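PDB 4FGM: aminopeptidase N family protein from Idiomarina loihiensis L2TR, which is probably a zinc-dependent aminopeptidase of the M61 family, removing residues from the N-terminal ends of peptides. Local coordinates for residues F220-F234 against H239-L252. Sequence-based numbering, arbitrary orientation.
Sequences FQSYTFLTMVVGNGF and HRNSTALLCSRKDL
Asn241 O takes two hydrogen bonds, one from Thr224 N at 3.2 Å and one from a water 3.0 Å away that also bonds Ser222 OG and Thr224 OG1. The backbones of 222-230 and 242-248 zip together in parallel register. The shortest rung, Leu245 N to Leu226 O at 2.7 Å, is nearly linear (165° at the hydrogen). The ladder ends at Arg249 N, which donates to Val230 O. Strand 235-238, between them in sequence, is outermost and pairs antiparallel with 242-248, in a five-stranded mixed sheet beside the HExxH helix 262-277, as in the gluzincin catalytic fold. On the face toward that helix, the Tyr223 ring lies over Ser242 CA in a CH-pi contact, 3.9 Å from CA to ring centroid. CG anti to the backbone N (chi1 -170°) carries the ring across the neighbouring strand. Tyr223 OH, 3.2 Å from Thr243 CB, is hydrogen-bonded at 2.6 Å to a second water, which accepts from His239 N. Thr243 OG1 hydrogen-bonds Leu237 O, and the Thr243 side chain touches Glu274 near the zinc site. Farther along, Val229 CG2 and Leu252 CD1 meet tip to tip at 3.5 Å, while Ser248 OG accepts a hydrogen bond from Gly233 N as the chain turns back.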
ATOM      1  N   PHE A 220     -12.835  15.975   1.115  1.00 45.41           N
ATOM      2  CA  PHE A 220     -14.020  15.199   0.751  1.00 42.86           C
ATOM      3  C   PHE A 220     -15.206  15.599   1.630  1.00 44.87           C
ATOM      4  O   PHE A 220     -15.030  16.265   2.649  1.00 48.15           O
ATOM      5  CB  PHE A 220     -13.731  13.699   0.924  1.00 44.35           C
ATOM      6  CG  PHE A 220     -12.999  13.367   2.204  1.00 42.00           C
ATOM      7  CD1 PHE A 220     -11.632  13.105   2.192  1.00 39.94           C
ATOM      8  CD2 PHE A 220     -13.675  13.335   3.421  1.00 37.61           C
ATOM      9  CE1 PHE A 220     -10.941  12.827   3.377  1.00 42.98           C
ATOM     10  CE2 PHE A 220     -12.994  13.063   4.614  1.00 39.10           C
ATOM     11  CZ  PHE A 220     -11.625  12.803   4.590  1.00 42.18           C
ATOM     12  N   GLN A 221     -16.412  15.196   1.241  1.00 45.83           N
ATOM     13  CA  GLN A 221     -17.594  15.523   2.034  1.00 53.17           C
ATOM     14  C   GLN A 221     -18.089  14.335   2.851  1.00 51.22           C
ATOM     15  O   GLN A 221     -18.937  14.482   3.729  1.00 53.18           O
ATOM     16  CB  GLN A 221     -18.715  16.042   1.140  1.00 62.30           C
ATOM     17  CG  GLN A 221     -18.420  17.401   0.544  1.00 75.18           C
ATOM     18  CD  GLN A 221     -19.528  17.877  -0.363  1.00 87.70           C
ATOM     19  OE1 GLN A 221     -20.439  18.591   0.065  1.00 94.39           O
ATOM     20  NE2 GLN A 221     -19.470  17.467  -1.627  1.00 88.11           N
ATOM     21  N   SER A 222     -17.552  13.160   2.547  1.00 47.12           N
ATOM     22  CA  SER A 222     -17.898  11.935   3.257  1.00 45.36           C
ATOM     23  C   SER A 222     -16.797  10.943   2.904  1.00 44.66           C
ATOM     24  O   SER A 222     -16.104  11.123   1.902  1.00 41.93           O
ATOM     25  CB  SER A 222     -19.253  11.405   2.803  1.00 41.36           C
ATOM     26  OG  SER A 222     -19.180  10.908   1.484  1.00 46.72           O
ATOM     27  N   TYR A 223     -16.618   9.909   3.718  1.00 40.56           N
ATOM     28  CA  TYR A 223     -15.566   8.947   3.430  1.00 41.90           C
ATOM     29  C   TYR A 223     -15.956   7.521   3.811  1.00 41.96           C
ATOM     30  O   TYR A 223     -16.597   7.297   4.842  1.00 43.00           O
ATOM     31  CB  TYR A 223     -14.284   9.374   4.143  1.00 39.93           C
ATOM     32  CG  TYR A 223     -13.058   8.595   3.735  1.00 44.08           C
ATOM     33  CD1 TYR A 223     -12.774   7.352   4.301  1.00 38.99           C
ATOM     34  CD2 TYR A 223     -12.174   9.106   2.785  1.00 41.23           C
ATOM     35  CE1 TYR A 223     -11.641   6.642   3.936  1.00 36.87           C
ATOM     36  CE2 TYR A 223     -11.038   8.399   2.410  1.00 32.60           C
ATOM     37  CZ  TYR A 223     -10.775   7.168   2.994  1.00 38.13           C
ATOM     38  OH  TYR A 223      -9.622   6.493   2.668  1.00 44.79           O
ATOM     39  N   THR A 224     -15.564   6.562   2.975  1.00 39.02           N
ATOM     40  CA  THR A 224     -15.903   5.163   3.215  1.00 40.85           C
ATOM     41  C   THR A 224     -14.713   4.220   3.177  1.00 36.80           C
ATOM     42  O   THR A 224     -13.917   4.240   2.232  1.00 42.51           O
ATOM     43  CB  THR A 224     -16.892   4.633   2.165  1.00 43.77           C
ATOM     44  OG1 THR A 224     -17.832   5.659   1.823  1.00 49.11           O
ATOM     45  CG2 THR A 224     -17.634   3.413   2.719  1.00 41.64           C
ATOM     46  N   PHE A 225     -14.605   3.380   4.201  1.00 40.72           N
ATOM     47  CA  PHE A 225     -13.530   2.393   4.265  1.00 43.35           C
ATOM     48  C   PHE A 225     -14.110   1.071   3.767  1.00 37.96           C
ATOM     49  O   PHE A 225     -14.779   0.365   4.524  1.00 39.65           O
ATOM     50  CB  PHE A 225     -13.033   2.226   5.703  1.00 41.20           C
ATOM     51  CG  PHE A 225     -12.266   3.405   6.231  1.00 40.67           C
ATOM     52  CD1 PHE A 225     -12.916   4.437   6.898  1.00 37.74           C
ATOM     53  CD2 PHE A 225     -10.888   3.479   6.068  1.00 41.34           C
ATOM     54  CE1 PHE A 225     -12.194   5.526   7.413  1.00 34.88           C
ATOM     55  CE2 PHE A 225     -10.166   4.555   6.574  1.00 36.83           C
ATOM     56  CZ  PHE A 225     -10.820   5.584   7.244  1.00 40.39           C
ATOM     57  N   LEU A 226     -13.881   0.757   2.489  1.00 35.21           N
ATOM     58  CA  LEU A 226     -14.394  -0.478   1.893  1.00 36.27           C
ATOM     59  C   LEU A 226     -13.436  -1.607   2.250  1.00 44.01           C
ATOM     60  O   LEU A 226     -12.290  -1.634   1.795  1.00 48.09           O
ATOM     61  CB  LEU A 226     -14.506  -0.325   0.376  1.00 36.91           C
ATOM     62  CG  LEU A 226     -15.314   0.894  -0.082  1.00 42.12           C
ATOM     63  CD1 LEU A 226     -15.366   0.925  -1.611  1.00 42.82           C
ATOM     64  CD2 LEU A 226     -16.727   0.842   0.502  1.00 39.90           C
ATOM     65  N   THR A 227     -13.920  -2.551   3.047  1.00 38.16           N
ATOM     66  CA  THR A 227     -13.068  -3.628   3.518  1.00 39.62           C
ATOM     67  C   THR A 227     -13.458  -5.054   3.196  1.00 42.09           C
ATOM     68  O   THR A 227     -14.543  -5.508   3.549  1.00 41.05           O
ATOM     69  CB  THR A 227     -12.916  -3.537   5.057  1.00 37.73           C
ATOM     70  OG1 THR A 227     -12.519  -2.208   5.413  1.00 41.65           O
ATOM     71  CG2 THR A 227     -11.869  -4.518   5.558  1.00 33.80           C
HETATM   72  N   MSE A 228     -12.553  -5.758   2.528  1.00 36.92           N
HETATM   73  CA  MSE A 228     -12.747  -7.168   2.225  1.00 42.99           C
HETATM   74  C   MSE A 228     -11.961  -7.918   3.310  1.00 40.52           C
HETATM   75  O   MSE A 228     -10.768  -7.658   3.537  1.00 39.04           O
HETATM   76  CB  MSE A 228     -12.207  -7.511   0.837  1.00 44.04           C
HETATM   77  CG  MSE A 228     -13.149  -7.132  -0.277  1.00 54.85           C
HETATM   78 SE   MSE A 228     -12.374  -7.429  -2.014  1.00 59.86          SE
HETATM   79  CE  MSE A 228     -11.130  -5.945  -2.005  1.00 45.97           C
ATOM     80  N   VAL A 229     -12.636  -8.834   3.990  1.00 37.18           N
ATOM     81  CA  VAL A 229     -12.002  -9.583   5.061  1.00 39.02           C
ATOM     82  C   VAL A 229     -11.804 -11.042   4.694  1.00 41.21           C
ATOM     83  O   VAL A 229     -12.776 -11.767   4.475  1.00 40.30           O
ATOM     84  CB  VAL A 229     -12.846  -9.522   6.354  1.00 39.04           C
ATOM     85  CG1 VAL A 229     -12.048 -10.090   7.523  1.00 36.05           C
ATOM     86  CG2 VAL A 229     -13.268  -8.088   6.632  1.00 36.75           C
ATOM     87  N   VAL A 230     -10.547 -11.471   4.646  1.00 37.53           N
ATOM     88  CA  VAL A 230     -10.229 -12.852   4.318  1.00 37.10           C
ATOM     89  C   VAL A 230      -9.426 -13.493   5.451  1.00 40.75           C
ATOM     90  O   VAL A 230      -9.269 -12.902   6.513  1.00 39.45           O
ATOM     91  CB  VAL A 230      -9.426 -12.928   3.007  1.00 39.55           C
ATOM     92  CG1 VAL A 230     -10.233 -12.308   1.880  1.00 35.98           C
ATOM     93  CG2 VAL A 230      -8.091 -12.212   3.168  1.00 37.32           C
ATOM     94  N   GLY A 231      -8.920 -14.698   5.227  1.00 47.69           N
ATOM     95  CA  GLY A 231      -8.159 -15.363   6.268  1.00 41.66           C
ATOM     96  C   GLY A 231      -6.764 -14.790   6.412  1.00 41.86           C
ATOM     97  O   GLY A 231      -6.274 -14.537   7.521  1.00 44.29           O
ATOM     98  N   ASN A 232      -6.118 -14.581   5.273  1.00 43.11           N
ATOM     99  CA  ASN A 232      -4.771 -14.050   5.259  1.00 46.82           C
ATOM    100  C   ASN A 232      -4.577 -13.159   4.044  1.00 49.99           C
ATOM    101  O   ASN A 232      -4.400 -13.640   2.930  1.00 53.17           O
ATOM    102  CB  ASN A 232      -3.767 -15.203   5.248  1.00 56.57           C
ATOM    103  CG  ASN A 232      -2.340 -14.730   5.363  1.00 66.91           C
ATOM    104  OD1 ASN A 232      -2.073 -13.650   5.885  1.00 67.53           O
ATOM    105  ND2 ASN A 232      -1.408 -15.547   4.892  1.00 76.88           N
ATOM    106  N   GLY A 233      -4.625 -11.852   4.268  1.00 51.91           N
ATOM    107  CA  GLY A 233      -4.452 -10.918   3.178  1.00 50.10           C
ATOM    108  C   GLY A 233      -4.201  -9.517   3.688  1.00 49.52           C
ATOM    109  O   GLY A 233      -4.694  -9.132   4.749  1.00 50.60           O
ATOM    110  N   PHE A 234      -3.427  -8.751   2.932  1.00 45.87           N
ATOM    111  CA  PHE A 234      -3.125  -7.382   3.320  1.00 53.41           C
ATOM    112  C   PHE A 234      -3.044  -6.517   2.079  1.00 53.07           C
ATOM    113  O   PHE A 234      -2.608  -6.968   1.025  1.00 62.24           O
ATOM    114  CB  PHE A 234      -1.803  -7.316   4.084  1.00 58.28           C
ATOM    115  CG  PHE A 234      -1.586  -6.012   4.790  1.00 64.45           C
ATOM    116  CD1 PHE A 234      -0.644  -5.093   4.326  1.00 64.14           C
ATOM    117  CD2 PHE A 234      -2.334  -5.699   5.922  1.00 68.81           C
ATOM    118  CE1 PHE A 234      -0.452  -3.873   4.981  1.00 63.41           C
ATOM    119  CE2 PHE A 234      -2.155  -4.487   6.583  1.00 68.85           C
ATOM    120  CZ  PHE A 234      -1.208  -3.571   6.112  1.00 67.82           C
ATOM    121  N   HIS A 239      -8.190   6.524  -2.363  1.00 39.58           N
ATOM    122  CA  HIS A 239      -9.076   7.185  -3.317  1.00 37.73           C
ATOM    123  C   HIS A 239      -9.529   8.507  -2.696  1.00 38.88           C
ATOM    124  O   HIS A 239      -9.412   8.699  -1.477  1.00 37.88           O
ATOM    125  CB  HIS A 239     -10.254   6.270  -3.662  1.00 36.35           C
ATOM    126  CG  HIS A 239      -9.842   5.037  -4.400  1.00 38.77           C
ATOM    127  ND1 HIS A 239      -9.351   5.073  -5.688  1.00 38.54           N
ATOM    128  CD2 HIS A 239      -9.767   3.744  -4.005  1.00 36.01           C
ATOM    129  CE1 HIS A 239      -8.988   3.856  -6.055  1.00 35.74           C
ATOM    130  NE2 HIS A 239      -9.230   3.031  -5.052  1.00 34.36           N
ATOM    131  N   ARG A 240     -10.024   9.422  -3.530  1.00 41.75           N
ATOM    132  CA  ARG A 240     -10.431  10.741  -3.054  1.00 41.70           C
ATOM    133  C   ARG A 240     -11.412  10.782  -1.892  1.00 43.67           C
ATOM    134  O   ARG A 240     -11.290  11.645  -1.033  1.00 42.97           O
ATOM    135  CB  ARG A 240     -10.944  11.596  -4.216  1.00 33.85           C
ATOM    136  CG  ARG A 240     -12.187  11.097  -4.920  1.00 40.87           C
ATOM    137  CD  ARG A 240     -12.358  11.852  -6.223  1.00 38.73           C
ATOM    138  NE  ARG A 240     -11.366  11.436  -7.212  1.00 42.26           N
ATOM    139  CZ  ARG A 240     -11.201  12.016  -8.396  1.00 43.23           C
ATOM    140  NH1 ARG A 240     -11.959  13.044  -8.734  1.00 42.21           N
ATOM    141  NH2 ARG A 240     -10.298  11.557  -9.255  1.00 38.13           N
ATOM    142  N   ASN A 241     -12.371   9.865  -1.833  1.00 37.48           N
ATOM    143  CA  ASN A 241     -13.301   9.894  -0.707  1.00 36.73           C
ATOM    144  C   ASN A 241     -13.622   8.491  -0.186  1.00 42.42           C
ATOM    145  O   ASN A 241     -14.648   8.259   0.464  1.00 46.24           O
ATOM    146  CB  ASN A 241     -14.577  10.659  -1.091  1.00 31.07           C
ATOM    147  CG  ASN A 241     -15.484   9.875  -2.034  1.00 41.99           C
ATOM    148  OD1 ASN A 241     -15.034   8.976  -2.748  1.00 44.18           O
ATOM    149  ND2 ASN A 241     -16.776  10.229  -2.044  1.00 37.46           N
ATOM    150  N   SER A 242     -12.711   7.563  -0.462  1.00 42.32           N
ATOM    151  CA  SER A 242     -12.859   6.178  -0.029  1.00 38.63           C
ATOM    152  C   SER A 242     -11.535   5.436  -0.192  1.00 44.78           C
ATOM    153  O   SER A 242     -10.555   5.968  -0.732  1.00 39.63           O
ATOM    154  CB  SER A 242     -13.913   5.464  -0.876  1.00 35.32           C
ATOM    155  OG  SER A 242     -13.425   5.246  -2.187  1.00 30.13           O
ATOM    156  N   THR A 243     -11.516   4.198   0.277  1.00 40.28           N
ATOM    157  CA  THR A 243     -10.343   3.360   0.140  1.00 44.98           C
ATOM    158  C   THR A 243     -10.810   1.918   0.096  1.00 45.80           C
ATOM    159  O   THR A 243     -11.834   1.572   0.685  1.00 44.50           O
ATOM    160  CB  THR A 243      -9.333   3.558   1.309  1.00 45.25           C
ATOM    161  OG1 THR A 243      -8.176   2.743   1.077  1.00 41.60           O
ATOM    162  CG2 THR A 243      -9.954   3.181   2.643  1.00 36.27           C
ATOM    163  N   ALA A 244     -10.078   1.092  -0.640  1.00 44.86           N
ATOM    164  CA  ALA A 244     -10.395  -0.327  -0.744  1.00 36.01           C
ATOM    165  C   ALA A 244      -9.303  -1.074   0.024  1.00 41.98           C
ATOM    166  O   ALA A 244      -8.108  -0.956  -0.283  1.00 43.62           O
ATOM    167  CB  ALA A 244     -10.422  -0.763  -2.211  1.00 35.76           C
ATOM    168  N   LEU A 245      -9.720  -1.833   1.031  1.00 40.52           N
ATOM    169  CA  LEU A 245      -8.790  -2.580   1.861  1.00 39.57           C
ATOM    170  C   LEU A 245      -9.032  -4.078   1.834  1.00 39.19           C
ATOM    171  O   LEU A 245     -10.166  -4.538   1.717  1.00 41.74           O
ATOM    172  CB  LEU A 245      -8.910  -2.130   3.317  1.00 42.21           C
ATOM    173  CG  LEU A 245      -8.942  -0.639   3.644  1.00 41.34           C
ATOM    174  CD1 LEU A 245      -9.372  -0.467   5.106  1.00 39.73           C
ATOM    175  CD2 LEU A 245      -7.566  -0.017   3.373  1.00 32.36           C
ATOM    176  N   LEU A 246      -7.951  -4.835   1.949  1.00 40.77           N
ATOM    177  CA  LEU A 246      -8.035  -6.287   2.030  1.00 41.56           C
ATOM    178  C   LEU A 246      -7.275  -6.589   3.311  1.00 40.70           C
ATOM    179  O   LEU A 246      -6.087  -6.294   3.409  1.00 38.74           O
ATOM    180  CB  LEU A 246      -7.342  -6.959   0.850  1.00 41.75           C
ATOM    181  CG  LEU A 246      -7.312  -8.486   0.973  1.00 44.62           C
ATOM    182  CD1 LEU A 246      -8.736  -9.034   0.970  1.00 38.62           C
ATOM    183  CD2 LEU A 246      -6.495  -9.074  -0.172  1.00 44.02           C
ATOM    184  N   CYS A 247      -7.958  -7.142   4.305  1.00 40.98           N
ATOM    185  CA  CYS A 247      -7.295  -7.442   5.568  1.00 38.58           C
ATOM    186  C   CYS A 247      -7.604  -8.829   6.099  1.00 36.21           C
ATOM    187  O   CYS A 247      -8.548  -9.485   5.665  1.00 40.29           O
ATOM    188  CB  CYS A 247      -7.676  -6.405   6.627  1.00 41.40           C
ATOM    189  SG  CYS A 247      -9.346  -6.592   7.230  1.00 56.94           S
ATOM    190  N   SER A 248      -6.796  -9.264   7.059  1.00 38.54           N
ATOM    191  CA  SER A 248      -6.968 -10.573   7.672  1.00 38.49           C
ATOM    192  C   SER A 248      -8.015 -10.490   8.768  1.00 40.93           C
ATOM    193  O   SER A 248      -8.095  -9.501   9.500  1.00 39.31           O
ATOM    194  CB  SER A 248      -5.637 -11.056   8.236  1.00 39.68           C
ATOM    195  OG  SER A 248      -4.670 -11.105   7.204  1.00 44.57           O
ATOM    196  N   ARG A 249      -8.816 -11.541   8.874  1.00 42.13           N
ATOM    197  CA  ARG A 249      -9.888 -11.603   9.854  1.00 39.34           C
ATOM    198  C   ARG A 249      -9.385 -11.425  11.282  1.00 38.89           C
ATOM    199  O   ARG A 249     -10.125 -10.970  12.154  1.00 35.75           O
ATOM    200  CB  ARG A 249     -10.620 -12.930   9.704  1.00 37.02           C
ATOM    201  CG  ARG A 249     -11.974 -13.011  10.377  1.00 46.13           C
ATOM    202  CD  ARG A 249     -12.774 -14.174   9.784  1.00 47.78           C
ATOM    203  NE  ARG A 249     -11.889 -15.279   9.450  1.00 49.93           N
ATOM    204  CZ  ARG A 249     -11.672 -15.728   8.221  1.00 46.90           C
ATOM    205  NH1 ARG A 249     -12.285 -15.186   7.182  1.00 42.23           N
ATOM    206  NH2 ARG A 249     -10.798 -16.696   8.033  1.00 53.62           N
ATOM    207  N   LYS A 250      -8.125 -11.775  11.526  1.00 34.10           N
ATOM    208  CA  LYS A 250      -7.571 -11.632  12.869  1.00 38.24           C
ATOM    209  C   LYS A 250      -7.237 -10.181  13.203  1.00 43.26           C
ATOM    210  O   LYS A 250      -6.994  -9.854  14.356  1.00 40.85           O
ATOM    211  CB  LYS A 250      -6.319 -12.498  13.041  1.00 42.86           C
ATOM    212  CG  LYS A 250      -5.196 -12.215  12.052  1.00 42.68           C
ATOM    213  CD  LYS A 250      -3.976 -13.055  12.385  1.00 49.15           C
ATOM    214  CE  LYS A 250      -2.979 -13.116  11.233  1.00 62.26           C
ATOM    215  NZ  LYS A 250      -2.424 -11.787  10.879  1.00 63.11           N
ATOM    216  N   ASP A 251      -7.239  -9.310  12.198  1.00 43.48           N
ATOM    217  CA  ASP A 251      -6.922  -7.900  12.419  1.00 38.13           C
ATOM    218  C   ASP A 251      -8.130  -7.094  12.892  1.00 45.35           C
ATOM    219  O   ASP A 251      -7.983  -5.962  13.353  1.00 50.01           O
ATOM    220  CB  ASP A 251      -6.369  -7.267  11.136  1.00 36.89           C
ATOM    221  CG  ASP A 251      -5.124  -7.973  10.621  1.00 47.96           C
ATOM    222  OD1 ASP A 251      -4.423  -8.614  11.437  1.00 46.65           O
ATOM    223  OD2 ASP A 251      -4.838  -7.876   9.404  1.00 56.74           O
ATOM    224  N   LEU A 252      -9.321  -7.670  12.769  1.00 44.70           N
ATOM    225  CA  LEU A 252     -10.533  -6.981  13.179  1.00 43.66           C
ATOM    226  C   LEU A 252     -10.929  -7.453  14.562  1.00 46.48           C
ATOM    227  O   LEU A 252     -11.597  -8.475  14.722  1.00 54.47           O
ATOM    228  CB  LEU A 252     -11.656  -7.242  12.174  1.00 42.23           C
ATOM    229  CG  LEU A 252     -11.373  -6.734  10.752  1.00 45.94           C
ATOM    230  CD1 LEU A 252     -12.556  -7.058   9.861  1.00 48.45           C
ATOM    231  CD2 LEU A 252     -11.125  -5.232  10.752  1.00 43.75           C
TER
HETATM  232  O   HOH W   1     -17.647   8.454   0.798  1.00 43.31           O
HETATM  233  O   HOH W   2      -8.157   7.301   0.638  1.00 38.20           O
HETATM  234  O   HOH W   3      -6.991 -14.191  10.256  1.00 41.02           O